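Local coordinates for trwC protein (Escherichia coli, PDB 4PCB) that probably nicks plasmid DNA and starts its transfer during conjugation, this chain being the N-terminal relaxase part of a larger protein that also has helicase-like regions, at residues A[4-9]-A[79-84]; A[124-129]-A[179-184]. All coordinates share one frame; numbering follows the deposited sequence.

Contact 1. Residues A[4-9]-A[79-84]. With nucleotides of chain B.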
loop_
_atom_site.group_PDB
_atom_site.type_symbol
_atom_site.label_atom_id
_atom_site.label_comp_id
_atom_site.label_asym_id
_atom_site.label_seq_id
_atom_site.Cartn_x
_atom_site.Cartn_y
_atom_site.Cartn_z
ATOM N N HIS A 4 2.295 -3.035 -5.481
ATOM C CA HIS A 4 2.553 -1.754 -6.124
ATOM C C HIS A 4 1.781 -1.521 -7.411
ATOM O O HIS A 4 1.349 -2.466 -8.081
ATOM C CB HIS A 4 4.056 -1.598 -6.396
ATOM C CG HIS A 4 4.618 -2.598 -7.360
ATOM N ND1 HIS A 4 4.813 -3.916 -7.035
ATOM C CD2 HIS A 4 5.076 -2.449 -8.640
ATOM C CE1 HIS A 4 5.345 -4.554 -8.069
ATOM N NE2 HIS A 4 5.519 -3.684 -9.043
ATOM N N MET A 5 1.579 -0.245 -7.737
ATOM C CA MET A 5 1.015 0.104 -9.035
ATOM C C MET A 5 1.213 1.558 -9.382
ATOM O O MET A 5 0.740 2.460 -8.679
ATOM C CB MET A 5 -0.465 -0.224 -9.086
ATOM C CG MET A 5 -0.997 -0.304 -10.493
ATOM S SD MET A 5 -2.763 -0.562 -10.420
ATOM C CE MET A 5 -3.189 0.693 -9.206
ATOM N N VAL A 6 1.881 1.763 -10.505
ATOM C CA VAL A 6 2.125 3.084 -11.033
ATOM C C VAL A 6 0.793 3.681 -11.510
ATOM O O VAL A 6 0.116 3.082 -12.349
ATOM C CB VAL A 6 3.148 2.972 -12.156
ATOM C CG1 VAL A 6 4.557 2.902 -11.593
ATOM C CG2 VAL A 6 2.879 1.688 -12.936
ATOM N N LEU A 7 0.415 4.848 -10.972
ATOM C CA LEU A 7 -0.928 5.398 -11.200
ATOM C C LEU A 7 -1.038 6.422 -12.328
ATOM O O LEU A 7 -0.340 7.419 -12.310
ATOM C CB LEU A 7 -1.465 6.059 -9.929
ATOM C CG LEU A 7 -1.623 5.264 -8.646
ATOM C CD1 LEU A 7 -2.022 6.176 -7.498
ATOM C CD2 LEU A 7 -2.646 4.198 -8.860
ATOM N N THR A 8 -1.988 6.193 -13.238
ATOM C CA THR A 8 -2.274 7.030 -14.416
ATOM C C THR A 8 -3.554 7.883 -14.323
ATOM O O THR A 8 -4.223 7.911 -13.289
ATOM C CB THR A 8 -2.412 6.170 -15.677
ATOM O OG1 THR A 8 -3.042 4.929 -15.322
ATOM C CG2 THR A 8 -1.082 5.867 -16.291
ATOM N N ARG A 9 -3.884 8.557 -15.430
ATOM C CA ARG A 9 -5.110 9.353 -15.576
ATOM C C ARG A 9 -6.398 8.562 -15.396
ATOM O O ARG A 9 -7.382 9.087 -14.879
ATOM C CB ARG A 9 -5.189 9.948 -16.989
ATOM C CG ARG A 9 -4.015 10.762 -17.468
ATOM C CD ARG A 9 -4.070 10.912 -18.991
ATOM N NE ARG A 9 -3.754 12.257 -19.477
ATOM C CZ ARG A 9 -3.022 12.503 -20.566
ATOM N NH1 ARG A 9 -2.531 11.500 -21.289
ATOM N NH2 ARG A 9 -2.771 13.751 -20.937
ATOM N N LYS A 79 0.282 7.899 -21.546
ATOM C CA LYS A 79 -0.491 8.097 -20.316
ATOM C C LYS A 79 0.214 8.996 -19.286
ATOM O O LYS A 79 1.372 8.756 -18.926
ATOM C CB LYS A 79 -0.823 6.752 -19.664
ATOM C CG LYS A 79 -1.773 5.866 -20.442
ATOM C CD LYS A 79 -1.998 4.562 -19.696
ATOM C CE LYS A 79 -2.859 3.609 -20.497
ATOM N NZ LYS A 79 -4.269 4.071 -20.624
ATOM N N GLU A 80 -0.476 10.046 -18.848
ATOM C CA GLU A 80 -0.024 10.880 -17.732
ATOM C C GLU A 80 -0.076 10.110 -16.417
ATOM O O GLU A 80 -1.171 9.880 -15.879
ATOM C CB GLU A 80 -0.925 12.113 -17.614
ATOM C CG GLU A 80 -0.512 13.130 -16.597
ATOM C CD GLU A 80 0.051 14.361 -17.246
ATOM O OE1 GLU A 80 0.397 14.290 -18.442
ATOM O OE2 GLU A 80 0.149 15.397 -16.555
ATOM N N ARG A 81 1.071 9.710 -15.874
ATOM C CA ARG A 81 1.004 8.943 -14.636
ATOM C C ARG A 81 1.037 9.899 -13.438
ATOM O O ARG A 81 1.925 10.741 -13.312
ATOM C CB ARG A 81 2.090 7.846 -14.615
ATOM C CG ARG A 81 1.447 6.479 -14.371
ATOM C CD ARG A 81 2.187 5.190 -14.755
ATOM N NE ARG A 81 1.339 4.005 -14.482
ATOM C CZ ARG A 81 1.025 3.024 -15.342
ATOM N NH1 ARG A 81 1.468 3.015 -16.595
ATOM N NH2 ARG A 81 0.257 2.025 -14.930
ATOM N N ILE A 82 0.022 9.771 -12.588
ATOM C CA ILE A 82 -0.205 10.682 -11.480
ATOM C C ILE A 82 0.521 10.319 -10.190
ATOM O O ILE A 82 0.439 11.066 -9.205
ATOM C CB ILE A 82 -1.710 10.802 -11.163
ATOM C CG1 ILE A 82 -2.281 9.437 -10.813
ATOM C CG2 ILE A 82 -2.451 11.375 -12.347
ATOM C CD1 ILE A 82 -3.664 9.474 -10.243
ATOM N N GLY A 83 1.204 9.175 -10.178
ATOM C CA GLY A 83 1.970 8.766 -9.012
ATOM C C GLY A 83 2.203 7.273 -8.916
ATOM O O GLY A 83 2.045 6.554 -9.895
ATOM N N LEU A 84 2.607 6.810 -7.736
ATOM C CA LEU A 84 2.818 5.383 -7.465
ATOM C C LEU A 84 2.088 4.978 -6.181
ATOM O O LEU A 84 2.220 5.630 -5.146
ATOM C CB LEU A 84 4.308 5.053 -7.325
ATOM C CG LEU A 84 4.783 3.629 -6.951
ATOM C CD1 LEU A 84 4.709 2.587 -8.103
ATOM C CD2 LEU A 84 6.172 3.650 -6.323
ATOM P P DA B 17 11.951 -5.621 -12.757
ATOM O OP1 DA B 17 13.152 -5.607 -11.889
ATOM O OP2 DA B 17 11.828 -6.642 -13.823
ATOM O "O5'" DA B 17 10.660 -5.703 -11.831
ATOM C "C5'" DA B 17 10.725 -5.350 -10.437
ATOM C "C4'" DA B 17 9.336 -5.130 -9.885
ATOM O "O4'" DA B 17 8.517 -4.485 -10.888
ATOM C "C3'" DA B 17 8.596 -6.409 -9.495
ATOM O "O3'" DA B 17 7.808 -6.203 -8.319
ATOM C "C2'" DA B 17 7.703 -6.677 -10.691
ATOM C "C1'" DA B 17 7.376 -5.278 -11.178
ATOM N N9 DA B 17 7.130 -5.196 -12.616
ATOM C C8 DA B 17 7.842 -5.795 -13.626
ATOM N N7 DA B 17 7.379 -5.538 -14.825
ATOM C C5 DA B 17 6.287 -4.715 -14.589
ATOM C C6 DA B 17 5.367 -4.095 -15.452
ATOM N N6 DA B 17 5.401 -4.216 -16.781
ATOM N N1 DA B 17 4.396 -3.338 -14.895
ATOM C C2 DA B 17 4.363 -3.217 -13.563
ATOM N N3 DA B 17 5.170 -3.748 -12.649
ATOM C C4 DA B 17 6.122 -4.496 -13.234
ATOM P P DC B 14 3.302 5.423 -19.931
ATOM O OP1 DC B 14 2.138 5.142 -20.807
ATOM O OP2 DC B 14 3.239 5.059 -18.494
ATOM O "O5'" DC B 14 4.590 4.741 -20.575
ATOM C "C5'" DC B 14 4.803 4.774 -21.997
ATOM C "C4'" DC B 14 6.034 3.981 -22.366
ATOM O "O4'" DC B 14 7.214 4.779 -22.128
ATOM C "C3'" DC B 14 6.225 2.679 -21.580
ATOM O "O3'" DC B 14 6.219 1.557 -22.468
ATOM C "C2'" DC B 14 7.587 2.829 -20.918
ATOM C "C1'" DC B 14 8.259 3.923 -21.725
ATOM N N1 DC B 14 9.233 4.725 -20.970
ATOM C C2 DC B 14 10.250 5.382 -21.666
ATOM O O2 DC B 14 10.298 5.270 -22.900
ATOM N N3 DC B 14 11.153 6.119 -20.980
ATOM C C4 DC B 14 11.065 6.211 -19.651
ATOM N N4 DC B 14 11.976 6.950 -19.014
ATOM C C5 DC B 14 10.037 5.554 -18.916
ATOM C C6 DC B 14 9.152 4.827 -19.609
ATOM P P DG B 13 6.630 11.082 -16.665
ATOM O OP1 DG B 13 5.633 11.316 -15.594
ATOM O OP2 DG B 13 8.031 10.760 -16.306
ATOM O "O5'" DG B 13 6.077 9.943 -17.628
ATOM C "C5'" DG B 13 4.689 9.906 -18.001
ATOM C "C4'" DG B 13 4.514 9.102 -19.268
ATOM O "O4'" DG B 13 5.631 9.351 -20.151
ATOM C "C3'" DG B 13 4.482 7.591 -19.061
ATOM O "O3'" DG B 13 3.634 6.977 -20.034
ATOM C "C2'" DG B 13 5.928 7.184 -19.267
ATOM C "C1'" DG B 13 6.419 8.179 -20.307
ATOM N N9 DG B 13 7.817 8.562 -20.148
ATOM C C8 DG B 13 8.447 8.926 -18.981
ATOM N N7 DG B 13 9.706 9.224 -19.150
ATOM C C5 DG B 13 9.921 9.046 -20.510
ATOM C C6 DG B 13 11.098 9.217 -21.282
ATOM O O6 DG B 13 12.220 9.573 -20.908
ATOM N N1 DG B 13 10.872 8.929 -22.625
ATOM C C2 DG B 13 9.672 8.529 -23.157
ATOM N N2 DG B 13 9.657 8.301 -24.477
ATOM N N3 DG B 13 8.569 8.366 -22.447
ATOM C C4 DG B 13 8.764 8.640 -21.140
#

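Contact 2. Residues A[124-129]-A[179-184]. With nucleotides of chain B.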
loop_
_atom_site.group_PDB
_atom_site.type_symbol
_atom_site.label_atom_id
_atom_site.label_comp_id
_atom_site.label_asym_id
_atom_site.label_seq_id
_atom_site.Cartn_x
_atom_site.Cartn_y
_atom_site.Cartn_z
ATOM N N ARG A 124 15.470 6.683 -1.822
ATOM C CA ARG A 124 15.721 6.199 -3.173
ATOM C C ARG A 124 15.015 7.033 -4.233
ATOM O O ARG A 124 14.798 6.543 -5.345
ATOM C CB ARG A 124 15.293 4.728 -3.300
ATOM C CG ARG A 124 16.186 3.754 -2.516
ATOM C CD ARG A 124 15.561 2.349 -2.411
ATOM N NE ARG A 124 16.512 1.382 -1.855
ATOM C CZ ARG A 124 16.752 1.253 -0.552
ATOM N NH1 ARG A 124 16.126 2.039 0.315
ATOM N NH2 ARG A 124 17.623 0.363 -0.110
ATOM N N ALA A 125 14.663 8.281 -3.902
ATOM C CA ALA A 125 14.026 9.199 -4.864
ATOM C C ALA A 125 14.991 9.957 -5.794
ATOM O O ALA A 125 15.908 10.629 -5.330
ATOM C CB ALA A 125 13.167 10.202 -4.120
ATOM N N GLN A 126 14.711 9.912 -7.094
ATOM C CA GLN A 126 15.528 10.533 -8.130
ATOM C C GLN A 126 14.739 11.329 -9.161
ATOM O O GLN A 126 13.544 11.114 -9.330
ATOM C CB GLN A 126 16.309 9.477 -8.897
ATOM C CG GLN A 126 17.433 8.863 -8.160
ATOM C CD GLN A 126 17.946 7.664 -8.880
ATOM O OE1 GLN A 126 17.162 6.876 -9.392
ATOM N NE2 GLN A 126 19.264 7.534 -8.970
ATOM N N ALA A 127 15.431 12.216 -9.878
ATOM C CA ALA A 127 14.829 12.969 -10.975
ATOM C C ALA A 127 15.910 13.346 -11.976
ATOM O O ALA A 127 17.090 13.339 -11.639
ATOM C CB ALA A 127 14.114 14.213 -10.449
ATOM N N ARG A 128 15.517 13.734 -13.185
ATOM C CA ARG A 128 16.476 13.966 -14.272
ATOM C C ARG A 128 16.685 15.452 -14.587
ATOM O O ARG A 128 15.721 16.196 -14.757
ATOM C CB ARG A 128 16.002 13.281 -15.557
ATOM C CG ARG A 128 15.607 11.817 -15.480
ATOM C CD ARG A 128 14.810 11.418 -16.735
ATOM N NE ARG A 128 13.741 10.473 -16.409
ATOM C CZ ARG A 128 12.903 9.915 -17.283
ATOM N NH1 ARG A 128 12.948 10.212 -18.579
ATOM N NH2 ARG A 128 11.987 9.064 -16.845
ATOM N N GLN A 129 17.940 15.874 -14.738
ATOM C CA GLN A 129 18.200 17.257 -15.120
ATOM C C GLN A 129 19.068 17.335 -16.379
ATOM O O GLN A 129 20.169 16.784 -16.429
ATOM C CB GLN A 129 18.898 18.020 -13.995
ATOM C CG GLN A 129 18.803 19.535 -14.151
ATOM C CD GLN A 129 19.429 20.293 -12.994
ATOM O OE1 GLN A 129 20.601 20.658 -13.057
ATOM N NE2 GLN A 129 18.673 20.504 -11.927
ATOM N N ALA A 179 9.360 15.623 -12.319
ATOM C CA ALA A 179 8.788 14.297 -12.102
ATOM C C ALA A 179 9.831 13.363 -11.498
ATOM O O ALA A 179 11.021 13.436 -11.832
ATOM C CB ALA A 179 8.259 13.714 -13.401
ATOM N N LEU A 180 9.388 12.479 -10.615
ATOM C CA LEU A 180 10.290 11.548 -9.957
ATOM C C LEU A 180 10.794 10.540 -10.971
ATOM O O LEU A 180 10.049 10.160 -11.874
ATOM C CB LEU A 180 9.601 10.855 -8.771
ATOM C CG LEU A 180 8.310 10.054 -8.986
ATOM C CD1 LEU A 180 8.546 8.726 -9.678
ATOM C CD2 LEU A 180 7.601 9.769 -7.660
ATOM N N LYS A 181 12.075 10.187 -10.889
ATOM C CA LYS A 181 12.605 9.032 -11.612
ATOM C C LYS A 181 12.212 7.807 -10.824
ATOM O O LYS A 181 12.601 7.624 -9.686
ATOM C CB LYS A 181 14.115 9.087 -11.781
ATOM C CG LYS A 181 14.648 8.032 -12.724
ATOM C CD LYS A 181 16.103 8.246 -13.002
ATOM C CE LYS A 181 16.695 7.016 -13.670
ATOM N NZ LYS A 181 16.526 5.789 -12.814
ATOM N N ASN A 182 11.366 7.008 -11.441
ATOM C CA ASN A 182 10.638 5.934 -10.805
ATOM C C ASN A 182 11.397 4.626 -10.548
ATOM O O ASN A 182 11.106 3.900 -9.590
ATOM C CB ASN A 182 9.432 5.679 -11.695
ATOM C CG ASN A 182 8.667 4.489 -11.299
ATOM O OD1 ASN A 182 8.309 3.675 -12.142
ATOM N ND2 ASN A 182 8.435 4.337 -10.008
ATOM N N ASP A 183 12.423 4.394 -11.355
ATOM C CA ASP A 183 13.144 3.128 -11.415
ATOM C C ASP A 183 13.549 2.506 -10.067
ATOM O O ASP A 183 13.018 1.466 -9.669
ATOM C CB ASP A 183 14.417 3.337 -12.239
ATOM C CG ASP A 183 14.135 3.889 -13.621
ATOM O OD1 ASP A 183 12.946 3.962 -14.018
ATOM O OD2 ASP A 183 15.110 4.293 -14.296
ATOM N N GLU A 184 14.459 3.170 -9.351
ATOM C CA GLU A 184 15.111 2.574 -8.181
ATOM C C GLU A 184 14.170 2.342 -7.036
ATOM O O GLU A 184 14.591 1.885 -5.979
ATOM C CB GLU A 184 16.275 3.431 -7.687
ATOM C CG GLU A 184 17.457 3.418 -8.601
ATOM C CD GLU A 184 18.617 4.171 -8.026
ATOM O OE1 GLU A 184 18.552 4.508 -6.825
ATOM O OE2 GLU A 184 19.581 4.443 -8.775
ATOM P P DG B 15 5.662 0.141 -21.974
ATOM O OP1 DG B 15 5.525 -0.737 -23.160
ATOM O OP2 DG B 15 4.486 0.386 -21.107
ATOM O "O5'" DG B 15 6.852 -0.420 -21.075
ATOM C "C5'" DG B 15 8.180 -0.548 -21.613
ATOM C "C4'" DG B 15 9.137 -1.029 -20.546
ATOM O "O4'" DG B 15 9.618 0.101 -19.781
ATOM C "C3'" DG B 15 8.542 -2.010 -19.534
ATOM O "O3'" DG B 15 9.470 -3.067 -19.275
ATOM C "C2'" DG B 15 8.337 -1.162 -18.292
ATOM C "C1'" DG B 15 9.475 -0.165 -18.397
ATOM N N9 DG B 15 9.231 1.103 -17.720
ATOM C C8 DG B 15 8.017 1.710 -17.505
ATOM N N7 DG B 15 8.117 2.845 -16.868
ATOM C C5 DG B 15 9.478 2.997 -16.648
ATOM C C6 DG B 15 10.195 4.039 -16.003
ATOM O O6 DG B 15 9.754 5.068 -15.479
ATOM N N1 DG B 15 11.564 3.791 -16.002
ATOM C C2 DG B 15 12.168 2.688 -16.551
ATOM N N2 DG B 15 13.504 2.633 -16.448
ATOM N N3 DG B 15 11.513 1.712 -17.156
ATOM C C4 DG B 15 10.181 1.931 -17.169
ATOM P P DT B 12 10.266 16.094 -15.922
ATOM O OP1 DT B 12 9.400 16.494 -14.789
ATOM O OP2 DT B 12 11.643 15.612 -15.661
ATOM O "O5'" DT B 12 9.485 15.001 -16.776
ATOM C "C5'" DT B 12 8.128 15.229 -17.196
ATOM C "C4'" DT B 12 7.783 14.353 -18.379
ATOM O "O4'" DT B 12 8.699 14.597 -19.462
ATOM C "C3'" DT B 12 7.884 12.855 -18.121
ATOM O "O3'" DT B 12 6.645 12.366 -17.606
ATOM C "C2'" DT B 12 8.143 12.286 -19.506
ATOM C "C1'" DT B 12 8.738 13.448 -20.301
ATOM N N1 DT B 12 10.135 13.243 -20.726
ATOM C C2 DT B 12 10.357 12.663 -21.953
ATOM O O2 DT B 12 9.458 12.316 -22.700
ATOM N N3 DT B 12 11.682 12.506 -22.278
ATOM C C4 DT B 12 12.777 12.860 -21.515
ATOM O O4 DT B 12 13.911 12.657 -21.940
ATOM C C5 DT B 12 12.469 13.461 -20.238
ATOM C C7 DT B 12 13.592 13.878 -19.342
ATOM C C6 DT B 12 11.180 13.620 -19.913
ATOM P P DT B 16 9.030 -4.327 -18.395
ATOM O OP1 DT B 16 9.617 -5.541 -19.009
ATOM O OP2 DT B 16 7.565 -4.251 -18.181
ATOM O "O5'" DT B 16 9.770 -4.072 -17.008
ATOM C "C5'" DT B 16 11.113 -3.553 -16.980
ATOM C "C4'" DT B 16 11.487 -3.125 -15.580
ATOM O "O4'" DT B 16 11.082 -1.751 -15.363
ATOM C "C3'" DT B 16 10.849 -3.941 -14.452
ATOM O "O3'" DT B 16 11.822 -4.180 -13.432
ATOM C "C2'" DT B 16 9.789 -3.008 -13.895
ATOM C "C1'" DT B 16 10.445 -1.658 -14.103
ATOM N N1 DT B 16 9.530 -0.501 -14.138
ATOM C C2 DT B 16 10.083 0.757 -14.089
ATOM O O2 DT B 16 11.284 0.955 -14.031
ATOM N N3 DT B 16 9.170 1.783 -14.113
ATOM C C4 DT B 16 7.795 1.676 -14.178
ATOM O O4 DT B 16 7.102 2.690 -14.194
ATOM C C5 DT B 16 7.283 0.325 -14.221
ATOM C C7 DT B 16 5.805 0.109 -14.291
ATOM C C6 DT B 16 8.165 -0.682 -14.197
#

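Contact 1. Residues A[4-9]-A[79-84]
Arg81 grips the backbone of Val6 side-on: NE lies 2.6 Å and NH2 2.8 Å from Val6 O, both reaching it from one face of the carbonyl, with the oxygen in the guanidinium plane. A chi1 of -125°, off the staggered values, and an extended chain beyond CG carry it there. NH1 of Arg81 makes a weak hydrogen bond to OP2 of DC14 of chain B (3.3 Å), and Lys79 N another to OP1. A methionine in place of Arg81 would probably leave Val6 O without its two side-chain donors and the DC14 phosphate without this charge and weak bond.

Apolar groups flank these bonds. Val6 CG2 covers one guanidinium face and Thr8 CG2 the other, while Thr8 OG1 hydrogen-bonds Asp11. Branched Val6 also offers CG1 to Leu84 CD1 at 3.5 Å, and on the opposite sheet face Leu7 CB packs on Ile82 CG1 at 3.6 Å. Arg9 lays its guanidinium over Glu80 CB.

In the backbone, Leu7 N donates to Gly83 O (2.6 Å). At Gly83, phi 156° would jam a CB against the carbonyl of Ile82. Ile82 and Gly83 both face Leu7, a classic beta bulge in the antiparallel pair 2-8 and 81-89 of the relaxase sheet.

Contact 2. Residues A[124-129]-A[179-184]
Gln126 and Glu184 each set CG beside the backbone N (chi1 near -70° in both) and run extended beyond it, which brings amide and carboxylate together with the side chains crossing at about a right angle. Gln126 NE2 gives Glu184 OE2 a weak hydrogen bond of 3.1 Å, far from straight, with the two planes 48° apart. Glutamine suits the place because NE2 carries two hydrogens, for Glu184 OE2 and, again weakly, the hydroxyl of Thr139. Lys181 puts CG opposite its own backbone N (chi1 -170°), sending its chain past Gln126, whose CB lies 3.6 Å from Lys181 CB, and a bend at the last torsion delivers NZ to Asp183.

Between the backbones Lys181 N points at Gln126 O, though the modelled 2.3 Å is too short to be exact. Ala127, small enough to fit here, rests its CB on Ala179 O at 3.5 Å. In this way the first strand of the hairpin 126-131/134-139 packs against the loop that leads into helix 183-186, within the relaxase domain.

The DNA lies against this loop. Lys181 NZ forms a salt bridge of 2.5 Å with Asp183 OD2, met from above the carboxylate plane, and is likely to steady that acid, whose OD1 faces N1 of DG15 of chain B in a bond of doubtful modelled length, 2.4 Å. Ala179 N donates almost straight to OP1 of DT12 of chain B (2.6 Å). Arg128 packs near the thymine of DT12, and its NH1 hydrogen-bonds O6 of a guanine base of the bound DNA.

Overall arrangement
Contact 1 joins two strands of the six-stranded sheet, whereas contact 2 sets the separate two-stranded hairpin against a loop and helix start. Both are partly buried, but contact 1 lies nearer the middle of the chain (its centre about 14 Å away, against 20 Å) and buries more surface, 672 Å² against 439 Å². It is also closer to the metal-binding histidines: the side chain of Met5 is about 7 Å from that of His163. On the DNA, contact 1 meets phosphate oxygens through weak bonds, while contact 2 adds polar contacts to guanine bases, consistent with base recognition, to a phosphate bond. The two touch where Val6 packs on Asn182, their centres 14 Å apart.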